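ABC transporter periplasmic peptide-binding protein (Pseudoalteromonas, PDB 4QFL) binds dipeptides such as Ala-Phe in the periplasm and probably delivers them to an ABC transporter for uptake. Local coordinates at residues 289-293 with 383-387; 336-340 with 443-448; 263-268 with 509-513; 390-394 with 408-412. All coordinates share one frame; numbering follows the deposited sequence.

How the interactions relate
Interaction 1 is the hub. Its Arg383 and Tyr385 hold the carboxylate of the bound phenylalanine, and each other contact touches it. Interaction 2 lies about 12 Å away between centres. There Ile292 CG2 packs on Phe443 CE1 at 3.6 Å, and Leu447 comes within about 5 Å of the phenylalanine. Interaction 3, about 16 Å off between centres, brings His267 NE2 to 3.3 Å from Arg383 NH1. The centres of interactions 1 and 4 are about 17 Å apart. Interaction 4 meets interaction 1 where Met392 CE lies 3.3 Å from Asn386 ND2. The side chain of Glu411 is about 14 Å from the bound phenylalanine. Interactions 2, 3 and 4 do not touch one another.

Interaction 1: 289-293 with 383-387; sequences NLNIG and RIYNP. With PHE (phenylalanine), chain D.
Tyr385 lays the root of its side chain against the backbone of Ile292 and Gly293, while its ring runs on toward the ligand. Tyr385 CB is 3.3 Å from Ile292 O and 3.5 Å from Gly293 N. The CG sits between the backbone N and the carbonyl carbon (chi1 48°), which turns the ring off the strand and brings the hydroxyl to the pocket. Gly293 lets the backbones come close: Gly293 CA is 4.6 Å from Tyr385 CA, and a CB there would run into Tyr385 O. The Asn291 amide crosses Ile384 and Tyr385 at a slant and covers Ile384 CG2 and Tyr385 CB. Asn289 meets the same isoleucine at about a right angle.

Residues 383-386 form a type I turn beside strand 291-297, in the ligand cleft of this family 5 solute-binding protein. The turn places Arg383 and Tyr385 together. Arg383 CB rests 3.7 Å above one face of the Tyr385 ring, near its rim. Bends at chi2 and chi3 fold the arginine chain back, and the guanidinium meets the phenylalanine carboxylate at its edge. Arg383 NE bonds to PHE O at 3.0 Å (163°) and Arg383 NH2 to PHE OXT at 3.0 Å (157°). PHE O also accepts from Tyr385 OH at 2.6 Å. NH1 of Arg383 turns instead to a salt bridge with Glu36.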
loop_
_atom_site.group_PDB
_atom_site.type_symbol
_atom_site.label_atom_id
_atom_site.label_comp_id
_atom_site.label_asym_id
_atom_site.label_seq_id
_atom_site.Cartn_x
_atom_site.Cartn_y
_atom_site.Cartn_z
ATOM N N ASN A 289 -4.206 -3.077 -12.858
ATOM C CA ASN A 289 -3.437 -2.957 -11.625
ATOM C C ASN A 289 -3.749 -4.092 -10.658
ATOM O O ASN A 289 -4.885 -4.549 -10.564
ATOM C CB ASN A 289 -3.696 -1.579 -10.996
ATOM C CG ASN A 289 -3.043 -1.417 -9.641
ATOM O OD1 ASN A 289 -3.594 -1.848 -8.627
ATOM N ND2 ASN A 289 -1.883 -0.766 -9.608
ATOM N N LEU A 290 -2.723 -4.559 -9.963
ATOM C CA LEU A 290 -2.874 -5.620 -8.979
ATOM C C LEU A 290 -3.461 -5.048 -7.691
ATOM O O LEU A 290 -2.785 -4.355 -6.938
ATOM C CB LEU A 290 -1.516 -6.231 -8.684
ATOM C CG LEU A 290 -0.785 -6.982 -9.788
ATOM C CD1 LEU A 290 0.666 -7.154 -9.389
ATOM C CD2 LEU A 290 -1.461 -8.332 -10.037
ATOM N N ASN A 291 -4.731 -5.316 -7.451
ATOM C CA ASN A 291 -5.376 -4.822 -6.252
ATOM C C ASN A 291 -6.558 -5.689 -5.910
ATOM O O ASN A 291 -7.041 -6.446 -6.748
ATOM C CB ASN A 291 -5.820 -3.367 -6.424
ATOM C CG ASN A 291 -6.892 -3.201 -7.482
ATOM O OD1 ASN A 291 -6.601 -2.922 -8.649
ATOM N ND2 ASN A 291 -8.137 -3.356 -7.080
ATOM N N ILE A 292 -7.006 -5.592 -4.668
ATOM C CA ILE A 292 -8.230 -6.258 -4.246
ATOM C C ILE A 292 -9.009 -5.380 -3.291
ATOM O O ILE A 292 -8.438 -4.762 -2.399
ATOM C CB ILE A 292 -7.931 -7.587 -3.560
ATOM C CG1 ILE A 292 -9.240 -8.249 -3.095
ATOM C CG2 ILE A 292 -6.937 -7.381 -2.434
ATOM C CD1 ILE A 292 -10.044 -8.869 -4.219
ATOM N N GLY A 293 -10.315 -5.292 -3.521
ATOM C CA GLY A 293 -11.233 -4.671 -2.587
ATOM C C GLY A 293 -12.081 -5.767 -1.955
ATOM O O GLY A 293 -12.658 -6.616 -2.659
ATOM N N ARG A 383 -10.212 4.721 -3.587
ATOM C CA ARG A 383 -8.979 3.941 -3.735
ATOM C C ARG A 383 -9.101 3.138 -5.015
ATOM O O ARG A 383 -10.205 2.945 -5.530
ATOM C CB ARG A 383 -8.773 2.962 -2.569
ATOM C CG ARG A 383 -9.179 3.470 -1.198
ATOM C CD ARG A 383 -8.383 4.689 -0.790
ATOM N NE ARG A 383 -6.943 4.467 -0.824
ATOM C CZ ARG A 383 -6.058 5.340 -1.310
ATOM N NH1 ARG A 383 -6.456 6.496 -1.835
ATOM N NH2 ARG A 383 -4.765 5.050 -1.290
ATOM N N ILE A 384 -7.978 2.658 -5.526
ATOM C CA ILE A 384 -8.005 1.854 -6.735
ATOM C C ILE A 384 -8.974 0.692 -6.587
ATOM O O ILE A 384 -9.747 0.400 -7.496
ATOM C CB ILE A 384 -6.627 1.285 -7.046
ATOM C CG1 ILE A 384 -5.628 2.418 -7.251
ATOM C CG2 ILE A 384 -6.685 0.396 -8.286
ATOM C CD1 ILE A 384 -4.203 1.938 -7.332
ATOM N N TYR A 385 -8.924 0.022 -5.445
ATOM C CA TYR A 385 -9.720 -1.180 -5.252
ATOM C C TYR A 385 -11.172 -0.901 -4.865
ATOM O O TYR A 385 -11.984 -1.811 -4.813
ATOM C CB TYR A 385 -9.055 -2.090 -4.225
ATOM C CG TYR A 385 -8.625 -1.379 -2.967
ATOM C CD1 TYR A 385 -9.510 -1.198 -1.916
ATOM C CD2 TYR A 385 -7.337 -0.888 -2.832
ATOM C CE1 TYR A 385 -9.124 -0.553 -0.761
ATOM C CE2 TYR A 385 -6.944 -0.236 -1.680
ATOM C CZ TYR A 385 -7.840 -0.076 -0.646
ATOM O OH TYR A 385 -7.459 0.566 0.505
ATOM N N ASN A 386 -11.493 0.358 -4.599
ATOM C CA ASN A 386 -12.852 0.726 -4.220
ATOM C C ASN A 386 -13.116 2.221 -4.363
ATOM O O ASN A 386 -12.785 3.003 -3.480
ATOM C CB ASN A 386 -13.175 0.259 -2.798
ATOM C CG ASN A 386 -14.645 0.402 -2.465
ATOM O OD1 ASN A 386 -15.363 1.167 -3.101
ATOM N ND2 ASN A 386 -15.097 -0.338 -1.468
ATOM N N PRO A 387 -13.745 2.600 -5.562
ATOM C CA PRO A 387 -13.873 4.063 -5.714
ATOM C C PRO A 387 -14.977 4.762 -4.903
ATOM O O PRO A 387 -15.032 5.984 -4.898
ATOM C CB PRO A 387 -14.116 4.251 -7.213
ATOM C CG PRO A 387 -14.925 3.082 -7.600
ATOM C CD PRO A 387 -14.295 1.951 -6.859
HETATM N N PHE D . -2.548 0.566 1.477
HETATM C CA PHE D . -3.966 0.893 1.570
HETATM C C PHE D . -4.298 2.015 0.613
HETATM O O PHE D . -5.386 2.054 0.048
HETATM C CB PHE D . -4.313 1.348 2.983
HETATM C CG PHE D . -4.300 0.254 3.992
HETATM C CD1 PHE D . -4.955 -0.942 3.747
HETATM C CD2 PHE D . -3.642 0.418 5.190
HETATM C CE1 PHE D . -4.959 -1.947 4.674
HETATM C CE2 PHE D . -3.641 -0.582 6.126
HETATM C CZ PHE D . -4.296 -1.770 5.871
HETATM O OXT PHE D . -3.482 2.911 0.393
#

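Interaction 2: 336-340 with 443-448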
loop_
_atom_site.group_PDB
_atom_site.type_symbol
_atom_site.label_atom_id
_atom_site.label_comp_id
_atom_site.label_asym_id
_atom_site.label_seq_id
_atom_site.Cartn_x
_atom_site.Cartn_y
_atom_site.Cartn_z
ATOM N N SER A 336 -11.173 -14.675 -6.356
ATOM C CA SER A 336 -10.199 -15.076 -5.358
ATOM C C SER A 336 -9.714 -13.779 -4.747
ATOM O O SER A 336 -10.017 -12.717 -5.273
ATOM C CB SER A 336 -9.029 -15.789 -6.025
ATOM O OG SER A 336 -7.961 -15.938 -5.106
ATOM N N ILE A 337 -8.969 -13.832 -3.648
ATOM C CA ILE A 337 -8.358 -12.602 -3.150
ATOM C C ILE A 337 -7.384 -12.011 -4.193
ATOM O O ILE A 337 -7.234 -10.787 -4.313
ATOM C CB ILE A 337 -7.683 -12.779 -1.752
ATOM C CG1 ILE A 337 -7.303 -11.406 -1.186
ATOM C CG2 ILE A 337 -6.462 -13.688 -1.829
ATOM C CD1 ILE A 337 -6.744 -11.417 0.207
ATOM N N LEU A 338 -6.754 -12.880 -4.973
ATOM C CA LEU A 338 -5.778 -12.437 -5.959
ATOM C C LEU A 338 -6.469 -11.968 -7.226
ATOM O O LEU A 338 -7.395 -12.624 -7.697
ATOM C CB LEU A 338 -4.809 -13.576 -6.311
ATOM C CG LEU A 338 -3.868 -14.042 -5.200
ATOM C CD1 LEU A 338 -2.868 -15.103 -5.702
ATOM C CD2 LEU A 338 -3.151 -12.851 -4.588
ATOM N N PRO A 339 -6.014 -10.834 -7.787
ATOM C CA PRO A 339 -6.522 -10.371 -9.085
ATOM C C PRO A 339 -6.090 -11.354 -10.165
ATOM O O PRO A 339 -5.084 -12.036 -9.978
ATOM C CB PRO A 339 -5.829 -9.019 -9.268
ATOM C CG PRO A 339 -4.602 -9.092 -8.412
ATOM C CD PRO A 339 -4.992 -9.927 -7.232
ATOM N N PRO A 340 -6.845 -11.443 -11.270
ATOM C CA PRO A 340 -6.575 -12.444 -12.304
ATOM C C PRO A 340 -5.246 -12.230 -13.001
ATOM O O PRO A 340 -4.805 -13.135 -13.701
ATOM C CB PRO A 340 -7.735 -12.256 -13.293
ATOM C CG PRO A 340 -8.208 -10.871 -13.063
ATOM C CD PRO A 340 -8.032 -10.635 -11.587
ATOM N N PHE A 443 0.050 -10.103 -1.321
ATOM C CA PHE A 443 -1.384 -10.123 -1.044
ATOM C C PHE A 443 -1.700 -10.937 0.207
ATOM O O PHE A 443 -2.851 -11.012 0.621
ATOM C CB PHE A 443 -2.164 -10.717 -2.223
ATOM C CG PHE A 443 -2.480 -9.726 -3.306
ATOM C CD1 PHE A 443 -3.572 -8.873 -3.183
ATOM C CD2 PHE A 443 -1.689 -9.640 -4.439
ATOM C CE1 PHE A 443 -3.875 -7.949 -4.166
ATOM C CE2 PHE A 443 -1.982 -8.727 -5.425
ATOM C CZ PHE A 443 -3.077 -7.876 -5.291
ATOM N N PHE A 444 -0.682 -11.550 0.798
ATOM C CA PHE A 444 -0.917 -12.481 1.893
ATOM C C PHE A 444 -0.223 -12.058 3.162
ATOM O O PHE A 444 -0.868 -11.742 4.155
ATOM C CB PHE A 444 -0.482 -13.883 1.492
ATOM C CG PHE A 444 -1.312 -14.472 0.387
ATOM C CD1 PHE A 444 -2.603 -14.934 0.638
ATOM C CD2 PHE A 444 -0.817 -14.555 -0.895
ATOM C CE1 PHE A 444 -3.373 -15.485 -0.374
ATOM C CE2 PHE A 444 -1.578 -15.105 -1.916
ATOM C CZ PHE A 444 -2.857 -15.568 -1.657
ATOM N N SER A 445 1.101 -12.039 3.128
ATOM C CA SER A 445 1.858 -11.716 4.325
ATOM C C SER A 445 1.546 -10.339 4.949
ATOM O O SER A 445 1.423 -10.242 6.167
ATOM C CB SER A 445 3.354 -11.930 4.095
ATOM O OG SER A 445 3.649 -13.320 4.098
ATOM N N PRO A 446 1.390 -9.275 4.132
ATOM C CA PRO A 446 1.105 -7.967 4.747
ATOM C C PRO A 446 -0.351 -7.782 5.160
ATOM O O PRO A 446 -0.703 -6.709 5.653
ATOM C CB PRO A 446 1.418 -6.960 3.630
ATOM C CG PRO A 446 2.107 -7.740 2.541
ATOM C CD PRO A 446 1.639 -9.165 2.687
ATOM N N LEU A 447 -1.187 -8.795 4.959
ATOM C CA LEU A 447 -2.621 -8.619 5.111
ATOM C C LEU A 447 -3.209 -9.541 6.136
ATOM O O LEU A 447 -3.835 -9.092 7.088
ATOM C CB LEU A 447 -3.320 -8.917 3.793
ATOM C CG LEU A 447 -3.979 -7.753 3.075
ATOM C CD1 LEU A 447 -2.966 -6.646 2.862
ATOM C CD2 LEU A 447 -4.559 -8.231 1.766
ATOM N N LEU A 448 -3.024 -10.840 5.907
ATOM C CA LEU A 448 -3.713 -11.883 6.670
ATOM C C LEU A 448 -2.855 -12.736 7.622
ATOM O O LEU A 448 -3.382 -13.599 8.322
ATOM C CB LEU A 448 -4.475 -12.801 5.710
ATOM C CG LEU A 448 -5.725 -12.194 5.076
ATOM C CD1 LEU A 448 -6.333 -13.152 4.073
ATOM C CD2 LEU A 448 -6.741 -11.824 6.133
#
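Pro339 sets its CD over one face of the Phe443 ring. Pro339 CD stands 3.8 Å from the Phe443 ring centroid, 28° off the normal, in a CH-pi contact, and is nearest to Phe443 CZ at 3.4 Å. Next to it, Leu338 is the main bump. Leu338 CD2 drops into the notch between the two phenylalanines, 3.3 Å from Phe443 CB and 3.8 Å from Phe444 CE2. The fit on the Phe443 side is tight. Leu338 crosses Phe444 at about a right angle. Ile337 fills the hollow beyond. Its CG1 is anti to the backbone N (chi1 -169°), which sends Ile337 CD1 out to touch both Leu447 CD2, at 4.2 Å, and Leu448 CD1, at 4.3 Å. The other branch, Ile337 CG2, touches Phe444 CE1 at 3.9 Å. An alanine in place of Phe443 would probably open a gap under Pro339 CD and take the ring from beside Leu338 CD2, leaving only the CB contact. The contact buries Ile337 O and Phe443 O, for which the model has no polar partner. Phe467 and Leu471 of helix 465-475 and Ile494 of helix 480-497 also touch Phe444. The result is a small hydrophobic core between the 336-340 loop and the residues around a short, weakly bonded helix at about 445-448, near the dipeptide pocket, with Leu447 about 5 Å from the bound phenylalanine.

Interaction 3: 263-268 with 509-513; sequences DVTAHP and FQASS
Strands 264-266 and 509-513 run antiparallel, their axes 4.6 Å apart at closest approach and 160° between their directions. This is a short antiparallel pairing within a mixed sheet, with strand 30-35 on the other side of 264-266 and strand 282-287 beyond 500-513. Thr265 and Ala511 form a hydrogen-bonded pair: Thr265 N gives a nearly straight bond to Ala511 O (2.8 Å, 171°), and the return bond from Ala511 N is weak. Ser513 N bonds to Asp263 O at 2.8 Å. Between these bonds Val264 faces Ser512 as a non-hydrogen-bonded pair, CA to CA 4.2 Å.

Val264 and Gln510 lie on one face of the sheet. Gln510 has CG anti to its backbone N (chi1 179°) and stretches across the strand boundary, crossing Val264 at a slant. Val264 CG1 touches the amide carbon, Gln510 CD, at 3.5 Å. The other methyl, CG2, leans on Ser512 CB. An alanine at Gln510 would probably uncover Val264 CG1 and open a gap beside Tyr33, which the longer chain also touches. The NE2 of Gln510 is buried and has no partner in the model. On the opposite face are Thr265, whose OG1 bonds to Arg253 O, and Ala511; both lean on Ile257 of helix 250-258. Pro268 crosses Phe509 at about a right angle, Pro268 CG to Phe509 CB 3.7 Å. Where the backbones part, a water accepts from His267 N at 2.9 Å and donates to Phe509 O at 2.7 Å.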
loop_
_atom_site.group_PDB
_atom_site.type_symbol
_atom_site.label_atom_id
_atom_site.label_comp_id
_atom_site.label_asym_id
_atom_site.label_seq_id
_atom_site.Cartn_x
_atom_site.Cartn_y
_atom_site.Cartn_z
ATOM N N ASP A 263 -3.144 20.433 -11.519
ATOM C CA ASP A 263 -2.685 19.889 -12.793
ATOM C C ASP A 263 -2.855 18.381 -12.848
ATOM O O ASP A 263 -2.993 17.810 -13.921
ATOM C CB ASP A 263 -1.220 20.232 -13.005
ATOM C CG ASP A 263 -0.967 21.709 -12.911
ATOM O OD1 ASP A 263 -1.652 22.467 -13.628
ATOM O OD2 ASP A 263 -0.106 22.118 -12.107
ATOM N N VAL A 264 -2.827 17.747 -11.685
ATOM C CA VAL A 264 -3.035 16.313 -11.585
ATOM C C VAL A 264 -3.969 16.004 -10.424
ATOM O O VAL A 264 -3.850 16.587 -9.348
ATOM C CB VAL A 264 -1.719 15.548 -11.366
ATOM C CG1 VAL A 264 -1.986 14.050 -11.339
ATOM C CG2 VAL A 264 -0.703 15.888 -12.442
ATOM N N THR A 265 -4.891 15.077 -10.654
ATOM C CA THR A 265 -5.889 14.699 -9.667
ATOM C C THR A 265 -5.821 13.224 -9.322
ATOM O O THR A 265 -6.053 12.363 -10.155
ATOM C CB THR A 265 -7.310 15.032 -10.142
ATOM O OG1 THR A 265 -7.565 16.417 -9.899
ATOM C CG2 THR A 265 -8.323 14.222 -9.376
ATOM N N ALA A 266 -5.488 12.953 -8.071
ATOM C CA ALA A 266 -5.433 11.596 -7.562
ATOM C C ALA A 266 -6.829 11.019 -7.475
ATOM O O ALA A 266 -7.780 11.713 -7.112
ATOM C CB ALA A 266 -4.777 11.584 -6.183
ATOM N N HIS A 267 -6.936 9.743 -7.820
ATOM C CA HIS A 267 -8.173 8.989 -7.667
ATOM C C HIS A 267 -9.407 9.806 -8.033
ATOM O O HIS A 267 -10.188 10.165 -7.152
ATOM C CB HIS A 267 -8.302 8.477 -6.228
ATOM C CG HIS A 267 -7.122 7.680 -5.762
ATOM N ND1 HIS A 267 -6.997 6.332 -6.006
ATOM C CD2 HIS A 267 -6.016 8.044 -5.069
ATOM C CE1 HIS A 267 -5.863 5.895 -5.485
ATOM N NE2 HIS A 267 -5.254 6.912 -4.902
ATOM N N PRO A 268 -9.586 10.106 -9.334
ATOM C CA PRO A 268 -10.768 10.851 -9.785
ATOM C C PRO A 268 -12.067 10.113 -9.466
ATOM O O PRO A 268 -12.150 8.895 -9.605
ATOM C CB PRO A 268 -10.562 10.957 -11.297
ATOM C CG PRO A 268 -9.606 9.881 -11.637
ATOM C CD PRO A 268 -8.700 9.770 -10.459
ATOM N N PHE A 509 -7.038 4.800 -12.168
ATOM C CA PHE A 509 -7.282 6.028 -12.932
ATOM C C PHE A 509 -6.475 7.220 -12.406
ATOM O O PHE A 509 -6.221 7.332 -11.215
ATOM C CB PHE A 509 -8.754 6.446 -12.865
ATOM C CG PHE A 509 -9.700 5.535 -13.589
ATOM C CD1 PHE A 509 -9.920 5.684 -14.951
ATOM C CD2 PHE A 509 -10.414 4.566 -12.894
ATOM C CE1 PHE A 509 -10.807 4.863 -15.612
ATOM C CE2 PHE A 509 -11.304 3.735 -13.547
ATOM C CZ PHE A 509 -11.501 3.883 -14.913
ATOM N N GLN A 510 -6.106 8.126 -13.303
ATOM C CA GLN A 510 -5.591 9.426 -12.904
ATOM C C GLN A 510 -5.917 10.500 -13.931
ATOM O O GLN A 510 -5.754 10.291 -15.132
ATOM C CB GLN A 510 -4.087 9.391 -12.692
ATOM C CG GLN A 510 -3.517 10.739 -12.292
ATOM C CD GLN A 510 -2.058 10.639 -11.962
ATOM O OE1 GLN A 510 -1.209 10.697 -12.847
ATOM N NE2 GLN A 510 -1.751 10.457 -10.682
ATOM N N ALA A 511 -6.378 11.651 -13.453
ATOM C CA ALA A 511 -6.672 12.755 -14.350
ATOM C C ALA A 511 -5.566 13.790 -14.302
ATOM O O ALA A 511 -4.975 14.035 -13.260
ATOM C CB ALA A 511 -8.007 13.391 -14.006
ATOM N N SER A 512 -5.283 14.403 -15.443
ATOM C CA SER A 512 -4.304 15.470 -15.471
ATOM C C SER A 512 -4.533 16.431 -16.631
ATOM O O SER A 512 -5.163 16.086 -17.632
ATOM C CB SER A 512 -2.880 14.891 -15.501
ATOM O OG SER A 512 -2.648 14.089 -16.648
ATOM N N SER A 513 -4.025 17.647 -16.475
ATOM C CA SER A 513 -3.959 18.578 -17.586
ATOM C C SER A 513 -3.187 17.983 -18.766
ATOM O O SER A 513 -2.177 17.290 -18.601
ATOM C CB SER A 513 -3.302 19.877 -17.156
ATOM O OG SER A 513 -2.689 20.466 -18.286
HETATM O O HOH W 1 -4.764 8.396 -9.167
#

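Interaction 4: 390-394 with 408-412; sequences RKMAE and NIVEY
Helix 389-401 packs against strand 406-410 in a beta-alpha-beta unit, and Ala393 and Ile409 are at the centre of the joint. The short segments of helix and strand run nearly opposite, 9.4 Å apart at closest approach of their axes. Ile409 points its side chain at the helix. Its CG1 is anti to the carbonyl carbon (chi1 -60°), and this carries CD1 up to the helix backbone. Ile409 CD1 lies 3.6 Å from Ala393 CB and also touches Ala393 C and Glu394 CG. The small alanine lets the methyl come this close. The Glu394 chain crosses Ile409 at about a right angle.

Strand 373-378, the first of the unit, pairs in parallel with 406-410, so the helix covers one side of both. Ala393 also touches Ile376 and Ala378 of that first strand. Near the surface the same joint is finished by charges. Arg390 bends at chi2 and brings its guanidinium across Ile409, whose CG2 lies over one face, 3.8 Å from Arg390 NH1. Glu411 reaches in with an extended chain. Glu411 OE1 takes a short, bent bond from Arg390 NE (2.6 Å, 137°) on the syn side but out of the carboxylate plane, as part of a salt bridge. The carboxylate is turned 61° from the guanidinium plane, so the two groups do not meet as a flat, two-bond pair. Arg390 CG also lies against the carboxylate, 3.3 Å from Glu411 OE1. One turn along the helix, Glu394 OE2 makes a long salt bridge with Arg390 NH1 at 3.9 Å.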
loop_
_atom_site.group_PDB
_atom_site.type_symbol
_atom_site.label_atom_id
_atom_site.label_comp_id
_atom_site.label_asym_id
_atom_site.label_seq_id
_atom_site.Cartn_x
_atom_site.Cartn_y
_atom_site.Cartn_z
ATOM N N ARG A 390 -18.510 4.327 0.552
ATOM C CA ARG A 390 -19.755 4.835 1.130
ATOM C C ARG A 390 -20.943 4.298 0.367
ATOM O O ARG A 390 -21.857 3.734 0.954
ATOM C CB ARG A 390 -19.792 6.352 1.032
ATOM C CG ARG A 390 -19.781 7.081 2.345
ATOM C CD ARG A 390 -21.143 7.123 3.031
ATOM N NE ARG A 390 -21.017 7.843 4.302
ATOM C CZ ARG A 390 -21.864 7.757 5.325
ATOM N NH1 ARG A 390 -22.936 6.978 5.254
ATOM N NH2 ARG A 390 -21.630 8.453 6.429
ATOM N N LYS A 391 -20.939 4.516 -0.946
ATOM C CA LYS A 391 -21.991 4.010 -1.821
ATOM C C LYS A 391 -22.103 2.496 -1.686
ATOM O O LYS A 391 -23.203 1.947 -1.596
ATOM C CB LYS A 391 -21.685 4.382 -3.268
ATOM C CG LYS A 391 -22.647 3.845 -4.303
ATOM C CD LYS A 391 -23.995 4.529 -4.235
ATOM C CE LYS A 391 -24.836 4.247 -5.491
ATOM N NZ LYS A 391 -26.324 4.231 -5.238
ATOM N N MET A 392 -20.961 1.817 -1.671
ATOM C CA MET A 392 -20.960 0.375 -1.500
ATOM C C MET A 392 -21.586 -0.038 -0.171
ATOM O O MET A 392 -22.335 -1.009 -0.110
ATOM C CB MET A 392 -19.546 -0.187 -1.599
ATOM C CG MET A 392 -19.512 -1.693 -1.574
ATOM S SD MET A 392 -17.862 -2.366 -1.791
ATOM C CE MET A 392 -17.412 -1.684 -3.385
ATOM N N ALA A 393 -21.272 0.686 0.894
ATOM C CA ALA A 393 -21.802 0.359 2.213
ATOM C C ALA A 393 -23.313 0.594 2.281
ATOM O O ALA A 393 -24.039 -0.142 2.953
ATOM C CB ALA A 393 -21.074 1.157 3.303
ATOM N N GLU A 394 -23.783 1.619 1.579
ATOM C CA GLU A 394 -25.210 1.883 1.505
ATOM C C GLU A 394 -25.946 0.795 0.714
ATOM O O GLU A 394 -27.048 0.391 1.082
ATOM C CB GLU A 394 -25.475 3.271 0.917
ATOM C CG GLU A 394 -24.995 4.404 1.819
ATOM C CD GLU A 394 -24.922 5.752 1.108
ATOM O OE1 GLU A 394 -25.148 5.819 -0.120
ATOM O OE2 GLU A 394 -24.632 6.750 1.792
ATOM N N ASN A 408 -25.300 -0.228 10.475
ATOM C CA ASN A 408 -24.987 1.176 10.628
ATOM C C ASN A 408 -23.627 1.421 9.981
ATOM O O ASN A 408 -22.727 0.591 10.085
ATOM C CB ASN A 408 -24.979 1.571 12.095
ATOM C CG ASN A 408 -23.821 0.962 12.851
ATOM O OD1 ASN A 408 -23.733 -0.256 13.000
ATOM N ND2 ASN A 408 -22.925 1.808 13.338
ATOM N N ILE A 409 -23.482 2.551 9.304
ATOM C CA ILE A 409 -22.260 2.830 8.554
ATOM C C ILE A 409 -21.348 3.782 9.314
ATOM O O ILE A 409 -21.775 4.851 9.726
ATOM C CB ILE A 409 -22.598 3.403 7.160
ATOM C CG1 ILE A 409 -23.436 2.392 6.371
ATOM C CG2 ILE A 409 -21.322 3.770 6.405
ATOM C CD1 ILE A 409 -23.803 2.849 4.968
ATOM N N VAL A 410 -20.093 3.391 9.498
ATOM C CA VAL A 410 -19.141 4.231 10.213
ATOM C C VAL A 410 -18.065 4.771 9.277
ATOM O O VAL A 410 -17.515 4.042 8.455
ATOM C CB VAL A 410 -18.449 3.465 11.337
ATOM C CG1 VAL A 410 -17.361 4.309 11.949
ATOM C CG2 VAL A 410 -19.467 3.056 12.394
ATOM N N GLU A 411 -17.767 6.053 9.400
ATOM C CA GLU A 411 -16.793 6.666 8.515
ATOM C C GLU A 411 -16.018 7.772 9.228
ATOM O O GLU A 411 -16.599 8.579 9.948
ATOM C CB GLU A 411 -17.519 7.211 7.287
ATOM C CG GLU A 411 -16.629 7.571 6.105
ATOM C CD GLU A 411 -17.428 8.098 4.925
ATOM O OE1 GLU A 411 -18.636 8.378 5.107
ATOM O OE2 GLU A 411 -16.852 8.232 3.818
ATOM N N TYR A 412 -14.703 7.800 9.036
ATOM C CA TYR A 412 -13.859 8.845 9.608
ATOM C C TYR A 412 -12.796 9.255 8.596
ATOM O O TYR A 412 -12.564 8.548 7.620
ATOM C CB TYR A 412 -13.165 8.368 10.892
ATOM C CG TYR A 412 -14.084 7.913 12.012
ATOM C CD1 TYR A 412 -14.634 8.820 12.896
ATOM C CD2 TYR A 412 -14.379 6.575 12.186
ATOM C CE1 TYR A 412 -15.478 8.404 13.919
ATOM C CE2 TYR A 412 -15.215 6.146 13.204
ATOM C CZ TYR A 412 -15.765 7.062 14.066
ATOM O OH TYR A 412 -16.596 6.632 15.080
#